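Local atomic coordinates of purine nucleoside phosphorylase (Schistosoma mansoni, PDB entry 6BHB), a protein that probably catalyses the reversible phosphorolysis of purine nucleosides such as inosine and guanosine to the free base and ribose 1-phosphate. Residues Ile115-Gly120 with Gly220-Pro225. Numbering follows the deposited sequence.
Sequences ITNLAG and GMSTVP. With DS1 (2-aminopyrimidin-5-ol), chain J; DMS (dimethyl sulfoxide), chain H.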
loop_
_atom_site.group_PDB
_atom_site.type_symbol
_atom_site.label_atom_id
_atom_site.label_comp_id
_atom_site.label_asym_id
_atom_site.label_seq_id
_atom_site.Cartn_x
_atom_site.Cartn_y
_atom_site.Cartn_z
ATOM N N ILE A 115 12.873 -21.476 -4.823
ATOM C CA ILE A 115 11.510 -21.002 -5.040
ATOM C C ILE A 115 11.252 -20.852 -6.535
ATOM O O ILE A 115 12.113 -20.373 -7.281
ATOM C CB ILE A 115 11.261 -19.658 -4.321
ATOM C CG1 ILE A 115 11.652 -19.758 -2.843
ATOM C CG2 ILE A 115 9.801 -19.247 -4.457
ATOM C CD1 ILE A 115 11.588 -18.445 -2.092
ATOM N N THR A 116 10.052 -21.248 -6.965
ATOM C CA THR A 116 9.586 -21.031 -8.328
ATOM C C THR A 116 8.209 -20.380 -8.290
ATOM O O THR A 116 7.445 -20.564 -7.338
ATOM C CB THR A 116 9.510 -22.345 -9.132
ATOM O OG1 THR A 116 8.523 -23.211 -8.557
ATOM C CG2 THR A 116 10.852 -23.052 -9.143
ATOM N N ASN A 117 7.897 -19.610 -9.332
ATOM C CA ASN A 117 6.599 -18.960 -9.439
ATOM C C ASN A 117 6.278 -18.717 -10.908
ATOM O O ASN A 117 7.126 -18.879 -11.788
ATOM C CB ASN A 117 6.562 -17.644 -8.647
ATOM C CG ASN A 117 7.511 -16.589 -9.201
ATOM O OD1 ASN A 117 7.546 -16.330 -10.405
ATOM N ND2 ASN A 117 8.286 -15.973 -8.316
ATOM N N LEU A 118 5.029 -18.337 -11.159
ATOM C CA LEU A 118 4.574 -17.884 -12.467
ATOM C C LEU A 118 4.362 -16.378 -12.424
ATOM O O LEU A 118 3.852 -15.845 -11.435
ATOM C CB LEU A 118 3.275 -18.583 -12.872
ATOM C CG LEU A 118 3.414 -20.052 -13.273
ATOM C CD1 LEU A 118 2.370 -20.900 -12.572
ATOM C CD2 LEU A 118 3.297 -20.201 -14.779
ATOM N N ALA A 119 4.749 -15.692 -13.498
ATOM C CA ALA A 119 4.736 -14.236 -13.500
ATOM C C ALA A 119 4.477 -13.726 -14.910
ATOM O O ALA A 119 4.585 -14.463 -15.893
ATOM C CB ALA A 119 6.054 -13.669 -12.964
ATOM N N GLY A 120 4.134 -12.442 -14.993
ATOM C CA GLY A 120 3.968 -11.782 -16.271
ATOM C C GLY A 120 5.237 -11.067 -16.702
ATOM O O GLY A 120 6.012 -10.582 -15.883
ATOM N N GLY A 220 4.511 -10.441 -10.360
ATOM C CA GLY A 220 3.793 -11.579 -9.823
ATOM C C GLY A 220 3.208 -11.259 -8.461
ATOM O O GLY A 220 3.382 -10.157 -7.935
ATOM N N MET A 221 2.516 -12.249 -7.881
ATOM C CA MET A 221 1.764 -12.059 -6.642
ATOM C C MET A 221 2.302 -12.885 -5.475
ATOM O O MET A 221 1.553 -13.161 -4.530
ATOM C CB MET A 221 0.285 -12.406 -6.852
ATOM C CG MET A 221 -0.379 -11.759 -8.057
ATOM S SD MET A 221 -2.067 -12.361 -8.289
ATOM C CE MET A 221 -2.489 -11.601 -9.855
ATOM N N SER A 222 3.568 -13.294 -5.503
ATOM C CA SER A 222 4.095 -14.151 -4.442
ATOM C C SER A 222 5.594 -13.909 -4.289
ATOM O O SER A 222 6.135 -12.916 -4.783
ATOM C CB SER A 222 3.801 -15.624 -4.747
ATOM O OG SER A 222 4.571 -16.073 -5.850
ATOM N N THR A 223 6.251 -14.818 -3.564
ATOM C CA THR A 223 7.708 -14.932 -3.495
ATOM C C THR A 223 8.356 -13.898 -2.579
ATOM O O THR A 223 9.136 -14.265 -1.694
ATOM C CB THR A 223 8.312 -14.848 -4.903
ATOM O OG1 THR A 223 7.788 -15.913 -5.708
ATOM C CG2 THR A 223 9.832 -14.982 -4.857
ATOM N N VAL A 224 8.061 -12.609 -2.772
ATOM C CA VAL A 224 8.749 -11.566 -2.001
ATOM C C VAL A 224 8.540 -11.744 -0.505
ATOM O O VAL A 224 9.502 -11.570 0.258
ATOM C CB VAL A 224 8.346 -10.179 -2.507
ATOM C CG1 VAL A 224 8.728 -9.085 -1.505
ATOM C CG2 VAL A 224 9.010 -9.903 -3.849
ATOM N N PRO A 225 7.341 -12.062 -0.005
ATOM C CA PRO A 225 7.196 -12.248 1.450
ATOM C C PRO A 225 8.077 -13.352 2.010
ATOM O O PRO A 225 8.706 -13.161 3.058
ATOM C CB PRO A 225 5.703 -12.567 1.611
ATOM C CG PRO A 225 5.053 -11.935 0.420
ATOM C CD PRO A 225 6.042 -12.102 -0.698
HETATM C C3 DS1 J . 0.859 -13.910 -12.638
HETATM C C2 DS1 J . 0.713 -12.564 -12.610
HETATM C C1 DS1 J . 0.630 -11.870 -13.775
HETATM O O DS1 J . 0.662 -11.903 -11.370
HETATM N N1 DS1 J . 0.682 -12.512 -14.932
HETATM N N2 DS1 J . 0.910 -14.547 -13.796
HETATM C C DS1 J . 0.824 -13.860 -14.958
HETATM N N DS1 J . 0.880 -14.567 -16.228
HETATM S S DMS H . 3.081 -18.683 -8.103
HETATM O O DMS H . 2.735 -19.286 -9.425
HETATM C C1 DMS H . 2.144 -17.151 -7.851
HETATM C C2 DMS H . 2.353 -19.681 -6.777
HETATM O O HOH W 1 4.542 -15.001 -9.062
HETATM O O HOH W 2 1.859 -14.447 -9.753
#
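The carboxamide of Asn-117 meets Thr-223 through its nitrogen: ND2 donates to OG1 over 2.7 Å at an N-H...O angle of 153°, with the hydroxyl oxygen 16° out of the amide plane. At the other corner OD1 is hydrogen-bonded to Ser-241 OG, which with Thr-223 fixes the rotation of the group. Asparagine suits this buried place because one short side chain offers both a donor and an acceptor. With CG between the backbone N and the carbonyl carbon (chi1 65°), the amide reaches Thr-223, while CB rests against the dimethyl sulfoxide sulfur. Thr-223 OG1 also pairs with Ser-222 OG, 3.2 Å away; Ile-115 CG2 makes a loose van der Waals contact, 4.1 Å from Thr-223 OG1.

The ring of 2-aminopyrimidin-5-ol has the Ala-119 to Gly-120 peptide flat over one face, Gly-120 N 3.5 Å above N1. At its hydroxyl O, Met-221 CG lies at the ring edge and Gly-220 CA on the peptide's side, each 3.5 Å away; the ligand is also hydrogen-bonded to Asn-245 OD1. Gly-120 suits the spot because a CB would crowd N1. Between the segments a water donates to Leu-118 O and accepts from Met-221 N. Leu-118 N holds the oxygen of dimethyl sulfoxide, probably from the crystallisation liquor, at 3.0 Å. Residues 118-120, Gly-220 and Met-221 line a pocket for the aminopyrimidinol, probably part of the nucleoside site.

Strand 112-121 runs parallel to strands 29-31 and 236-246 and antiparallel to the short strand 218-220. Beyond Gly-220 the chain leaves the sheet and enters helix 224-232; Thr-223 stands at the N-cap position but its side chain makes no capping bond, the hydroxyl being turned to Asn-117. Helix 259-283 packs against Thr-116 and Leu-118.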